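Local coordinates for protein CT_858 (Chlamydia trachomatis, PDB 3DOR) that is a secreted chlamydial protease, dimeric in its mature form, that probably cleaves proteins as a serine-type endopeptidase, at residues 274-279 against 321-326; 403-406 against 410-413. One frame throughout, in Å; residues are numbered along the deposited sequence.

Both contacts join a strand to a helix through apolar side chains, and neither has a hydrogen bond across it, yet they share no strand or helix. Contact 1 lies between the seven-stranded mixed sheet and helix 316-330, and all three of its touching residues are buried. Contact 2 is local, folding a two-stranded hairpin against the helix that follows it; Y405 and V411 are buried there, while T406 keeps partial exposure. The chemistry shifts accordingly: aliphatic groups and the base of a phenylalanine in contact 1, a tyrosine edge and a backbone carbonyl in contact 2. Their centres are 23 Å apart, the nearest atoms about 8 Å, and they do not touch.

Contact 1. Residues 274-279 against 321-326; sequences GLFRAY and AKIIQV
A278 and I323 are the residues whose CA atoms come nearest, 7.5 Å from CA of A278 to CA of I323: an extended chain entering strand 278-284 runs past the middle of helix 316-330. F276 and A278 point their CB atoms toward the helix, and R277 and Y279 point theirs away. From the helix a single residue, I323, answers, and its two arms divide the work. The branch methyl CG2 meets CB of A278 at 3.8 Å. The longer arm carries CD1 to the root of the F276 side chain, 3.8 Å from its CB and 4.0 Å from its ring atom CD1, an oblique approach to the ring. With chi2 at 162°, I323 CD1 is stretched away from CA, which gives this arm its reach. Helix 316-330 is the connection of a beta-alpha-beta crossover between the parallel neighbours 290-297 and 333-337, in what is probably a ClpP/crotonase-like core. One turn earlier, E319 holds the loop with its carboxylate, taking the backbone N-H of L275 and of F276. Within the sheet, F276 and A278 both touch L296 of strand 290-297, while V326 reaches W270 on edge strand 268-271.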
loop_
_atom_site.group_PDB
_atom_site.type_symbol
_atom_site.label_atom_id
_atom_site.label_comp_id
_atom_site.label_asym_id
_atom_site.label_seq_id
_atom_site.Cartn_x
_atom_site.Cartn_y
_atom_site.Cartn_z
ATOM N N GLY B 274 26.234 19.736 2.495
ATOM C CA GLY B 274 24.876 19.260 2.294
ATOM C C GLY B 274 24.379 18.129 3.182
ATOM O O GLY B 274 24.638 18.089 4.387
ATOM N N LEU B 275 23.653 17.207 2.560
ATOM C CA LEU B 275 23.071 16.052 3.226
ATOM C C LEU B 275 24.095 14.994 3.656
ATOM O O LEU B 275 23.967 14.395 4.722
ATOM C CB LEU B 275 22.041 15.414 2.287
ATOM C CG LEU B 275 20.555 15.388 2.660
ATOM C CD1 LEU B 275 20.109 16.706 3.283
ATOM C CD2 LEU B 275 19.754 15.087 1.403
ATOM N N PHE B 276 25.103 14.764 2.820
ATOM C CA PHE B 276 26.130 13.763 3.102
ATOM C C PHE B 276 27.302 14.278 3.926
ATOM O O PHE B 276 27.713 15.431 3.794
ATOM C CB PHE B 276 26.753 13.214 1.803
ATOM C CG PHE B 276 25.810 12.444 0.930
ATOM C CD1 PHE B 276 25.050 13.088 -0.037
ATOM C CD2 PHE B 276 25.718 11.060 1.044
ATOM C CE1 PHE B 276 24.204 12.357 -0.892
ATOM C CE2 PHE B 276 24.879 10.319 0.199
ATOM C CZ PHE B 276 24.121 10.969 -0.771
ATOM N N ARG B 277 27.857 13.415 4.765
ATOM C CA ARG B 277 29.050 13.795 5.502
ATOM C C ARG B 277 30.166 13.465 4.502
ATOM O O ARG B 277 30.331 12.310 4.094
ATOM C CB ARG B 277 29.243 12.956 6.771
ATOM C CG ARG B 277 30.571 13.267 7.459
ATOM C CD ARG B 277 30.766 12.551 8.788
ATOM N NE ARG B 277 32.043 12.933 9.385
ATOM C CZ ARG B 277 32.644 12.276 10.369
ATOM N NH1 ARG B 277 32.088 11.190 10.886
ATOM N NH2 ARG B 277 33.813 12.693 10.824
ATOM N N ALA B 278 30.921 14.473 4.093
ATOM C CA ALA B 278 31.985 14.249 3.139
ATOM C C ALA B 278 33.039 15.328 3.277
ATOM O O ALA B 278 32.715 16.508 3.461
ATOM C CB ALA B 278 31.414 14.246 1.723
ATOM N N TYR B 279 34.299 14.928 3.187
ATOM C CA TYR B 279 35.377 15.882 3.310
ATOM C C TYR B 279 36.651 15.344 2.700
ATOM O O TYR B 279 36.695 14.216 2.204
ATOM C CB TYR B 279 35.599 16.233 4.793
ATOM C CG TYR B 279 36.027 15.068 5.662
ATOM C CD1 TYR B 279 37.366 14.701 5.756
ATOM C CD2 TYR B 279 35.085 14.313 6.372
ATOM C CE1 TYR B 279 37.768 13.615 6.528
ATOM C CE2 TYR B 279 35.477 13.220 7.150
ATOM C CZ TYR B 279 36.819 12.879 7.218
ATOM O OH TYR B 279 37.222 11.793 7.960
ATOM N N ALA B 321 26.624 13.371 -6.737
ATOM C CA ALA B 321 27.353 13.629 -7.973
ATOM C C ALA B 321 28.280 14.831 -7.784
ATOM O O ALA B 321 29.421 14.808 -8.228
ATOM C CB ALA B 321 26.373 13.887 -9.129
ATOM N N LYS B 322 27.795 15.879 -7.123
ATOM C CA LYS B 322 28.618 17.071 -6.889
ATOM C C LYS B 322 29.873 16.729 -6.069
ATOM O O LYS B 322 30.979 17.191 -6.359
ATOM C CB LYS B 322 27.830 18.134 -6.116
ATOM C CG LYS B 322 26.568 18.658 -6.780
ATOM C CD LYS B 322 26.878 19.763 -7.766
ATOM C CE LYS B 322 25.597 20.427 -8.269
ATOM N NZ LYS B 322 24.852 21.070 -7.158
ATOM N N ILE B 323 29.686 15.933 -5.025
ATOM C CA ILE B 323 30.797 15.550 -4.164
ATOM C C ILE B 323 31.837 14.729 -4.922
ATOM O O ILE B 323 33.038 14.979 -4.807
ATOM C CB ILE B 323 30.284 14.759 -2.939
ATOM C CG1 ILE B 323 29.314 15.636 -2.141
ATOM C CG2 ILE B 323 31.450 14.338 -2.063
ATOM C CD1 ILE B 323 28.404 14.861 -1.175
ATOM N N ILE B 324 31.385 13.755 -5.702
ATOM C CA ILE B 324 32.320 12.938 -6.457
ATOM C C ILE B 324 33.126 13.775 -7.452
ATOM O O ILE B 324 34.327 13.550 -7.629
ATOM C CB ILE B 324 31.603 11.799 -7.201
ATOM C CG1 ILE B 324 30.847 10.922 -6.198
ATOM C CG2 ILE B 324 32.629 10.949 -7.941
ATOM C CD1 ILE B 324 31.730 10.356 -5.083
ATOM N N GLN B 325 32.484 14.741 -8.100
ATOM C CA GLN B 325 33.219 15.592 -9.033
ATOM C C GLN B 325 34.326 16.320 -8.271
ATOM O O GLN B 325 35.437 16.448 -8.759
ATOM C CB GLN B 325 32.288 16.601 -9.713
ATOM C CG GLN B 325 31.575 16.038 -10.926
ATOM C CD GLN B 325 30.613 17.035 -11.561
ATOM O OE1 GLN B 325 29.701 17.550 -10.897
ATOM N NE2 GLN B 325 30.803 17.307 -12.852
ATOM N N VAL B 326 34.026 16.793 -7.068
ATOM C CA VAL B 326 35.043 17.461 -6.265
ATOM C C VAL B 326 36.170 16.477 -5.939
ATOM O O VAL B 326 37.346 16.826 -6.015
ATOM C CB VAL B 326 34.455 17.999 -4.946
ATOM C CG1 VAL B 326 35.593 18.392 -3.980
ATOM C CG2 VAL B 326 33.567 19.210 -5.236
#

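Contact 2. Residues 403-406 against 410-413; sequences EGYT and QVAE
Y405 and T406, on the outgoing strand of a tight beta-hairpin, meet V411 near the start of helix 409-428, a short strand-to-helix junction within the range of the S41 peptidase family. V411 supplies a single methyl, CG2, and the strand receives it in two places. It sits 3.5 Å from the backbone O of T406, a van der Waals approach of methyl to carbonyl, and 3.8 Å from CE2 of Y405. The second touch is at the edge of the phenol ring and in its plane, with CD2 of Y405 next nearest at 4.2 Å from V411 CG2. The tyrosine and valine side chains run past one another in opposite senses. Swinging CG of Y405 opposite its own backbone N (chi1 -163°) brings that ring edge round to the helix.

The hairpin pairs strand 401-402 with 405-406 through the two-residue turn E403-G404, whose backbone angles are close to type I'. G404, with phi at 105°, adopts a conformation in which a CB would jam against the carbonyl of E403. E403 OE1 in turn accepts hydrogen bonds from W303 NE1 and from the hydroxyl of S345.

On the strand side, Y405 also packs on Y350 and S354 of helix 346-354, and its hydroxyl is hydrogen-bonded to the backbone N of H446. F442 bridges the two segments by touching both V411 and the Y405 ring, the two ring planes inclined at about 40°, while T406 rests on H448 and P449.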
loop_
_atom_site.group_PDB
_atom_site.type_symbol
_atom_site.label_atom_id
_atom_site.label_comp_id
_atom_site.label_asym_id
_atom_site.label_seq_id
_atom_site.Cartn_x
_atom_site.Cartn_y
_atom_site.Cartn_z
ATOM N N GLU B 403 15.815 6.989 -10.182
ATOM C CA GLU B 403 16.359 7.201 -8.847
ATOM C C GLU B 403 17.858 7.461 -8.901
ATOM O O GLU B 403 18.629 6.978 -8.066
ATOM C CB GLU B 403 16.030 6.014 -7.935
ATOM C CG GLU B 403 14.533 5.916 -7.660
ATOM C CD GLU B 403 14.175 4.857 -6.635
ATOM O OE1 GLU B 403 14.678 4.935 -5.488
ATOM O OE2 GLU B 403 13.382 3.954 -6.976
ATOM N N GLY B 404 18.253 8.238 -9.906
ATOM C CA GLY B 404 19.644 8.594 -10.081
ATOM C C GLY B 404 20.326 7.853 -11.208
ATOM O O GLY B 404 21.259 8.380 -11.818
ATOM N N TYR B 405 19.884 6.631 -11.496
ATOM C CA TYR B 405 20.528 5.863 -12.556
ATOM C C TYR B 405 20.149 6.378 -13.939
ATOM O O TYR B 405 18.970 6.445 -14.291
ATOM C CB TYR B 405 20.188 4.382 -12.440
ATOM C CG TYR B 405 21.130 3.505 -13.231
ATOM C CD1 TYR B 405 22.332 3.066 -12.678
ATOM C CD2 TYR B 405 20.823 3.117 -14.533
ATOM C CE1 TYR B 405 23.209 2.255 -13.402
ATOM C CE2 TYR B 405 21.696 2.303 -15.273
ATOM C CZ TYR B 405 22.885 1.879 -14.699
ATOM O OH TYR B 405 23.746 1.088 -15.422
ATOM N N THR B 406 21.165 6.728 -14.720
ATOM C CA THR B 406 20.964 7.280 -16.055
ATOM C C THR B 406 20.199 6.356 -16.996
ATOM O O THR B 406 20.571 5.194 -17.167
ATOM C CB THR B 406 22.319 7.639 -16.702
ATOM O OG1 THR B 406 23.054 8.513 -15.829
ATOM C CG2 THR B 406 22.090 8.330 -18.049
ATOM N N GLN B 410 19.993 1.077 -23.585
ATOM C CA GLN B 410 20.546 -0.106 -22.931
ATOM C C GLN B 410 19.675 -0.465 -21.735
ATOM O O GLN B 410 19.387 -1.634 -21.482
ATOM C CB GLN B 410 21.982 0.165 -22.465
ATOM C CG GLN B 410 22.608 -0.971 -21.649
ATOM C CD GLN B 410 22.511 -2.330 -22.342
ATOM O OE1 GLN B 410 21.430 -2.926 -22.435
ATOM N NE2 GLN B 410 23.642 -2.821 -22.838
ATOM N N VAL B 411 19.250 0.559 -21.009
ATOM C CA VAL B 411 18.401 0.372 -19.849
ATOM C C VAL B 411 17.046 -0.165 -20.297
ATOM O O VAL B 411 16.524 -1.117 -19.705
ATOM C CB VAL B 411 18.241 1.701 -19.072
ATOM C CG1 VAL B 411 17.139 1.586 -18.036
ATOM C CG2 VAL B 411 19.569 2.053 -18.392
ATOM N N ALA B 412 16.486 0.428 -21.349
ATOM C CA ALA B 412 15.195 -0.019 -21.868
ATOM C C ALA B 412 15.308 -1.477 -22.300
ATOM O O ALA B 412 14.434 -2.284 -22.006
ATOM C CB ALA B 412 14.757 0.855 -23.050
ATOM N N GLU B 413 16.398 -1.815 -22.983
ATOM C CA GLU B 413 16.610 -3.182 -23.431
ATOM C C GLU B 413 16.757 -4.145 -22.257
ATOM O O GLU B 413 16.319 -5.290 -22.340
ATOM C CB GLU B 413 17.841 -3.264 -24.336
ATOM C CG GLU B 413 17.645 -2.581 -25.686
ATOM C CD GLU B 413 16.408 -3.095 -26.415
ATOM O OE1 GLU B 413 16.242 -4.331 -26.492
ATOM O OE2 GLU B 413 15.601 -2.275 -26.909
#